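Local structure of nucleosome assembly protein (Plasmodium falciparum, 5X7V) at residues L79-I93 / P170-H182. The protein probably acts as a histone chaperone of the nucleosome assembly protein family, binding histones for nucleosome assembly, with at least part of its NAP-family region present in this chain. Residues are numbered along the deposited sequence; the frame is centred on the assembly and turned at random.
Sequences LDLKDNMDNNGSYKI and PDVGELIRREIWH
Leu81 sits squarely on the indole of Trp181, its CB 3.6 Å from the centroid of the five-membered ring and 11° off the ring normal, a CH-pi contact over the face. With chi1 at -179°, CG swings away from the backbone N, and Leu81 CD2 meets Trp181 CD1 on the pyrrole side, 3.5 Å off. Leu81 N lies over the indole, and Leu79 O approaches its edge at CZ3. Earlier, within helix 172-180, Ile176 CD1 meets Leu79 CD2 tip to tip at 4.1 Å and also packs on Ile93 CD1. Ile93 CD1 rests 3.7 Å from Gly173 CA, where the helix has no side chain and the phenol of Tyr91 can come in close.

At the more polar end, Arg177 crosses Tyr91 at roughly a right angle and lays CD over one ring face, 4.0 Å from Tyr91 CD1. Glu174 OE2 comes obliquely to the same ring, 3.1 Å from Tyr91 CE1, with carboxylate and ring planes 63° apart. Arg177 NE and NH2 both give weak hydrogen bonds to Glu174 OE1, part of a salt bridge within the helix; Asp83 OD2 lies near the plane of the Arg177 guanidinium, 4.3 Å from Arg177 NH1, beyond a salt bridge.

Farther out, Asp171 N-caps helix 172-180 through a weak bond to Glu174 N, and the backbones of Tyr91 and Ile93 bond to Val114 and Lys112 of the neighbouring strand 109-116. Arg41, from helix 2-45, makes a cation-pi contact with Trp181 and bonds to its carbonyl. Helix 172-180 and the Trp181 that follows it pack on one face of the antiparallel hairpin of the NAP-family domain mainly by apolar and aromatic contacts, with no clear hydrogen bond between the segments; the attraction between Asp83 and Arg177 probably adds a modest pull.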
loop_
_atom_site.group_PDB
_atom_site.type_symbol
_atom_site.label_atom_id
_atom_site.label_comp_id
_atom_site.label_asym_id
_atom_site.label_seq_id
_atom_site.Cartn_x
_atom_site.Cartn_y
_atom_site.Cartn_z
ATOM N N LEU A 79 15.653 16.877 -3.333
ATOM C CA LEU A 79 14.263 16.502 -3.119
ATOM C C LEU A 79 14.200 15.706 -1.836
ATOM O O LEU A 79 14.988 14.779 -1.655
ATOM C CB LEU A 79 13.737 15.680 -4.297
ATOM C CG LEU A 79 12.247 15.474 -4.572
ATOM C CD1 LEU A 79 12.125 14.857 -5.949
ATOM C CD2 LEU A 79 11.604 14.580 -3.535
ATOM N N ASP A 80 13.294 16.049 -0.930
ATOM C CA ASP A 80 13.227 15.272 0.303
ATOM C C ASP A 80 11.849 14.961 0.774
ATOM O O ASP A 80 10.969 15.804 0.801
ATOM C CB ASP A 80 13.987 15.959 1.424
ATOM C CG ASP A 80 15.471 15.738 1.295
ATOM O OD1 ASP A 80 16.075 16.438 0.452
ATOM O OD2 ASP A 80 16.026 14.831 1.970
ATOM N N LEU A 81 11.684 13.704 1.145
ATOM C CA LEU A 81 10.471 13.233 1.747
ATOM C C LEU A 81 10.716 13.217 3.238
ATOM O O LEU A 81 11.725 12.682 3.692
ATOM C CB LEU A 81 10.115 11.853 1.216
ATOM C CG LEU A 81 8.843 11.230 1.747
ATOM C CD1 LEU A 81 7.677 12.104 1.380
ATOM C CD2 LEU A 81 8.713 9.894 1.109
ATOM N N LYS A 82 9.848 13.907 3.972
ATOM C CA LYS A 82 9.695 13.701 5.412
ATOM C C LYS A 82 8.409 12.915 5.582
ATOM O O LYS A 82 7.294 13.452 5.515
ATOM C CB LYS A 82 9.660 15.006 6.208
ATOM C CG LYS A 82 10.991 15.743 6.245
ATOM C CD LYS A 82 12.094 14.987 6.994
ATOM C CE LYS A 82 13.503 15.509 6.613
ATOM N NZ LYS A 82 14.641 14.590 7.034
ATOM N N ASP A 83 8.594 11.620 5.766
ATOM C CA ASP A 83 7.492 10.693 5.808
ATOM C C ASP A 83 7.109 10.370 7.232
ATOM O O ASP A 83 7.849 10.673 8.178
ATOM C CB ASP A 83 7.856 9.416 5.061
ATOM C CG ASP A 83 6.646 8.686 4.569
ATOM O OD1 ASP A 83 5.553 8.997 5.100
ATOM O OD2 ASP A 83 6.780 7.815 3.669
ATOM N N ASN A 84 5.934 9.765 7.363
ATOM C CA ASN A 84 5.450 9.241 8.642
ATOM C C ASN A 84 5.595 10.214 9.826
ATOM O O ASN A 84 6.334 9.937 10.781
ATOM C CB ASN A 84 6.184 7.932 8.976
ATOM C CG ASN A 84 6.296 6.986 7.780
ATOM O OD1 ASN A 84 5.292 6.625 7.138
ATOM N ND2 ASN A 84 7.529 6.575 7.478
ATOM N N MET A 85 4.914 11.353 9.757
ATOM C CA MET A 85 4.982 12.337 10.828
ATOM C C MET A 85 3.795 12.123 11.760
ATOM O O MET A 85 3.921 12.098 12.989
ATOM C CB MET A 85 4.977 13.751 10.255
ATOM C CG MET A 85 5.830 13.915 8.990
ATOM S SD MET A 85 5.445 15.485 8.176
ATOM C CE MET A 85 3.662 15.321 8.019
ATOM N N ASP A 86 2.632 11.990 11.134
ATOM C CA ASP A 86 1.456 11.431 11.767
ATOM C C ASP A 86 1.506 9.926 11.643
ATOM O O ASP A 86 2.258 9.375 10.836
ATOM C CB ASP A 86 0.183 11.961 11.123
ATOM C CG ASP A 86 -0.010 13.435 11.377
ATOM O OD1 ASP A 86 0.661 13.959 12.301
ATOM O OD2 ASP A 86 -0.822 14.076 10.665
ATOM N N ASN A 87 0.700 9.267 12.460
ATOM C CA ASN A 87 0.393 7.861 12.277
ATOM C C ASN A 87 -0.850 7.722 11.379
ATOM O O ASN A 87 -1.697 6.853 11.579
ATOM C CB ASN A 87 0.174 7.214 13.636
ATOM C CG ASN A 87 0.852 5.902 13.750
ATOM O OD1 ASN A 87 0.774 5.071 12.835
ATOM N ND2 ASN A 87 1.589 5.712 14.850
ATOM N N ASN A 88 -0.933 8.593 10.377
ATOM C CA ASN A 88 -2.147 8.777 9.600
ATOM C C ASN A 88 -1.851 8.918 8.127
ATOM O O ASN A 88 -2.744 9.190 7.327
ATOM C CB ASN A 88 -2.885 10.010 10.103
ATOM C CG ASN A 88 -3.469 9.803 11.480
ATOM O OD1 ASN A 88 -2.866 10.187 12.482
ATOM N ND2 ASN A 88 -4.679 9.260 11.533
ATOM N N GLY A 89 -0.580 8.737 7.778
ATOM C CA GLY A 89 -0.125 8.859 6.408
ATOM C C GLY A 89 0.222 10.287 6.083
ATOM O O GLY A 89 -0.077 10.760 5.018
ATOM N N SER A 90 0.846 10.995 7.006
ATOM C CA SER A 90 1.161 12.390 6.743
ATOM C C SER A 90 2.578 12.527 6.205
ATOM O O SER A 90 3.443 11.726 6.571
ATOM C CB SER A 90 0.995 13.235 8.009
ATOM O OG SER A 90 -0.362 13.427 8.341
ATOM N N TYR A 91 2.809 13.532 5.349
ATOM C CA TYR A 91 4.149 13.805 4.812
ATOM C C TYR A 91 4.374 15.217 4.247
ATOM O O TYR A 91 3.435 15.956 3.934
ATOM C CB TYR A 91 4.472 12.809 3.723
ATOM C CG TYR A 91 3.611 12.957 2.488
ATOM C CD1 TYR A 91 2.324 12.442 2.444
ATOM C CD2 TYR A 91 4.101 13.582 1.349
ATOM C CE1 TYR A 91 1.547 12.555 1.305
ATOM C CE2 TYR A 91 3.330 13.698 0.208
ATOM C CZ TYR A 91 2.053 13.182 0.193
ATOM O OH TYR A 91 1.289 13.301 -0.948
ATOM N N LYS A 92 5.650 15.550 4.092
ATOM C CA LYS A 92 6.090 16.857 3.633
ATOM C C LYS A 92 7.204 16.688 2.584
ATOM O O LYS A 92 8.267 16.130 2.873
ATOM C CB LYS A 92 6.584 17.683 4.819
ATOM C CG LYS A 92 6.660 19.162 4.564
ATOM C CD LYS A 92 7.890 19.773 5.207
ATOM C CE LYS A 92 7.894 19.615 6.714
ATOM N NZ LYS A 92 6.993 20.631 7.393
ATOM N N ILE A 93 6.969 17.155 1.364
ATOM C CA ILE A 93 7.994 17.052 0.335
ATOM C C ILE A 93 8.573 18.430 0.021
ATOM O O ILE A 93 7.843 19.413 -0.083
ATOM C CB ILE A 93 7.454 16.406 -0.936
ATOM C CG1 ILE A 93 7.020 14.971 -0.666
ATOM C CG2 ILE A 93 8.499 16.375 -1.994
ATOM C CD1 ILE A 93 6.383 14.322 -1.861
ATOM N N PRO A 170 -2.094 13.828 -11.843
ATOM C CA PRO A 170 -1.160 12.979 -11.089
ATOM C C PRO A 170 -0.703 13.525 -9.735
ATOM O O PRO A 170 -0.138 14.608 -9.638
ATOM C CB PRO A 170 0.032 12.860 -12.041
ATOM C CG PRO A 170 -0.573 12.922 -13.376
ATOM C CD PRO A 170 -1.710 13.902 -13.265
ATOM N N ASP A 171 -0.964 12.744 -8.695
ATOM C CA ASP A 171 -0.454 13.023 -7.362
ATOM C C ASP A 171 1.066 12.802 -7.285
ATOM O O ASP A 171 1.529 11.695 -6.977
ATOM C CB ASP A 171 -1.168 12.138 -6.348
ATOM C CG ASP A 171 -1.152 12.724 -4.960
ATOM O OD1 ASP A 171 -0.263 13.567 -4.689
ATOM O OD2 ASP A 171 -2.039 12.349 -4.153
ATOM N N VAL A 172 1.823 13.860 -7.583
ATOM C CA VAL A 172 3.290 13.813 -7.608
ATOM C C VAL A 172 3.804 13.474 -6.221
ATOM O O VAL A 172 4.795 12.762 -6.068
ATOM C CB VAL A 172 3.916 15.152 -8.092
ATOM C CG1 VAL A 172 5.431 15.094 -8.030
ATOM C CG2 VAL A 172 3.468 15.466 -9.500
ATOM N N GLY A 173 3.092 13.968 -5.215
ATOM C CA GLY A 173 3.351 13.603 -3.836
ATOM C C GLY A 173 3.282 12.115 -3.575
ATOM O O GLY A 173 4.222 11.535 -3.042
ATOM N N GLU A 174 2.180 11.487 -3.969
ATOM C CA GLU A 174 1.966 10.087 -3.643
ATOM C C GLU A 174 2.862 9.189 -4.442
ATOM O O GLU A 174 3.365 8.214 -3.916
ATOM C CB GLU A 174 0.517 9.688 -3.865
ATOM C CG GLU A 174 -0.380 10.072 -2.712
ATOM C CD GLU A 174 0.094 9.526 -1.375
ATOM O OE1 GLU A 174 0.128 8.285 -1.235
ATOM O OE2 GLU A 174 0.431 10.337 -0.478
ATOM N N LEU A 175 3.051 9.503 -5.717
ATOM C CA LEU A 175 3.944 8.712 -6.547
ATOM C C LEU A 175 5.349 8.772 -5.970
ATOM O O LEU A 175 6.046 7.771 -5.951
ATOM C CB LEU A 175 3.963 9.203 -7.994
ATOM C CG LEU A 175 2.685 9.422 -8.797
ATOM C CD1 LEU A 175 3.075 10.151 -10.055
ATOM C CD2 LEU A 175 1.946 8.129 -9.130
ATOM N N ILE A 176 5.759 9.944 -5.491
ATOM C CA ILE A 176 7.081 10.069 -4.883
ATOM C C ILE A 176 7.181 9.186 -3.648
ATOM O O ILE A 176 8.055 8.328 -3.571
ATOM C CB ILE A 176 7.427 11.511 -4.479
ATOM C CG1 ILE A 176 7.892 12.333 -5.670
ATOM C CG2 ILE A 176 8.575 11.510 -3.545
ATOM C CD1 ILE A 176 8.051 13.792 -5.316
ATOM N N ARG A 177 6.275 9.403 -2.696
ATOM C CA ARG A 177 6.261 8.659 -1.436
ATOM C C ARG A 177 6.234 7.161 -1.652
ATOM O O ARG A 177 7.053 6.448 -1.092
ATOM C CB ARG A 177 5.050 9.061 -0.572
ATOM C CG ARG A 177 4.989 8.372 0.810
ATOM C CD ARG A 177 3.691 8.737 1.599
ATOM N NE ARG A 177 2.508 7.961 1.178
ATOM C CZ ARG A 177 2.244 6.707 1.565
ATOM N NH1 ARG A 177 3.071 6.052 2.384
ATOM N NH2 ARG A 177 1.151 6.094 1.129
ATOM N N ARG A 178 5.297 6.698 -2.477
ATOM C CA ARG A 178 4.987 5.280 -2.589
ATOM C C ARG A 178 5.789 4.537 -3.639
ATOM O O ARG A 178 5.923 3.330 -3.563
ATOM C CB ARG A 178 3.495 5.092 -2.879
ATOM C CG ARG A 178 2.564 5.466 -1.716
ATOM C CD ARG A 178 1.089 5.378 -2.111
ATOM N NE ARG A 178 0.638 4.022 -2.413
ATOM C CZ ARG A 178 -0.534 3.733 -2.975
ATOM N NH1 ARG A 178 -1.360 4.710 -3.325
ATOM N NH2 ARG A 178 -0.870 2.469 -3.213
ATOM N N GLU A 179 6.339 5.240 -4.615
ATOM C CA GLU A 179 7.006 4.538 -5.706
ATOM C C GLU A 179 8.439 4.964 -5.983
ATOM O O GLU A 179 9.260 4.110 -6.309
ATOM C CB GLU A 179 6.176 4.672 -6.980
ATOM C CG GLU A 179 4.987 3.729 -6.976
ATOM C CD GLU A 179 4.079 3.917 -8.169
ATOM O OE1 GLU A 179 4.330 3.282 -9.238
ATOM O OE2 GLU A 179 3.104 4.689 -8.008
ATOM N N ILE A 180 8.754 6.251 -5.837
ATOM C CA ILE A 180 10.030 6.748 -6.330
ATOM C C ILE A 180 11.067 6.967 -5.236
ATOM O O ILE A 180 12.248 6.690 -5.438
ATOM C CB ILE A 180 9.856 8.062 -7.109
ATOM C CG1 ILE A 180 8.968 7.854 -8.321
ATOM C CG2 ILE A 180 11.191 8.567 -7.621
ATOM C CD1 ILE A 180 8.619 9.136 -9.012
ATOM N N TRP A 181 10.625 7.444 -4.080
ATOM C CA TRP A 181 11.529 7.869 -3.010
ATOM C C TRP A 181 12.459 6.804 -2.443
ATOM O O TRP A 181 13.613 7.103 -2.106
ATOM C CB TRP A 181 10.732 8.440 -1.855
ATOM C CG TRP A 181 11.608 8.877 -0.735
ATOM C CD1 TRP A 181 11.750 8.285 0.498
ATOM C CD2 TRP A 181 12.499 9.996 -0.750
ATOM N NE1 TRP A 181 12.667 8.983 1.245
ATOM C CE2 TRP A 181 13.141 10.035 0.501
ATOM C CE3 TRP A 181 12.808 10.968 -1.699
ATOM C CZ2 TRP A 181 14.069 11.004 0.821
ATOM C CZ3 TRP A 181 13.726 11.919 -1.386
ATOM C CH2 TRP A 181 14.349 11.938 -0.141
ATOM N N HIS A 182 11.960 5.576 -2.310
ATOM C CA HIS A 182 12.729 4.500 -1.680
ATOM C C HIS A 182 13.934 4.106 -2.519
ATOM O O HIS A 182 15.016 3.837 -1.986
ATOM C CB HIS A 182 11.848 3.266 -1.420
ATOM C CG HIS A 182 12.614 2.089 -0.890
ATOM N ND1 HIS A 182 12.999 1.033 -1.692
ATOM C CD2 HIS A 182 13.099 1.819 0.346
ATOM C CE1 HIS A 182 13.687 0.162 -0.972
ATOM N NE2 HIS A 182 13.758 0.612 0.267
#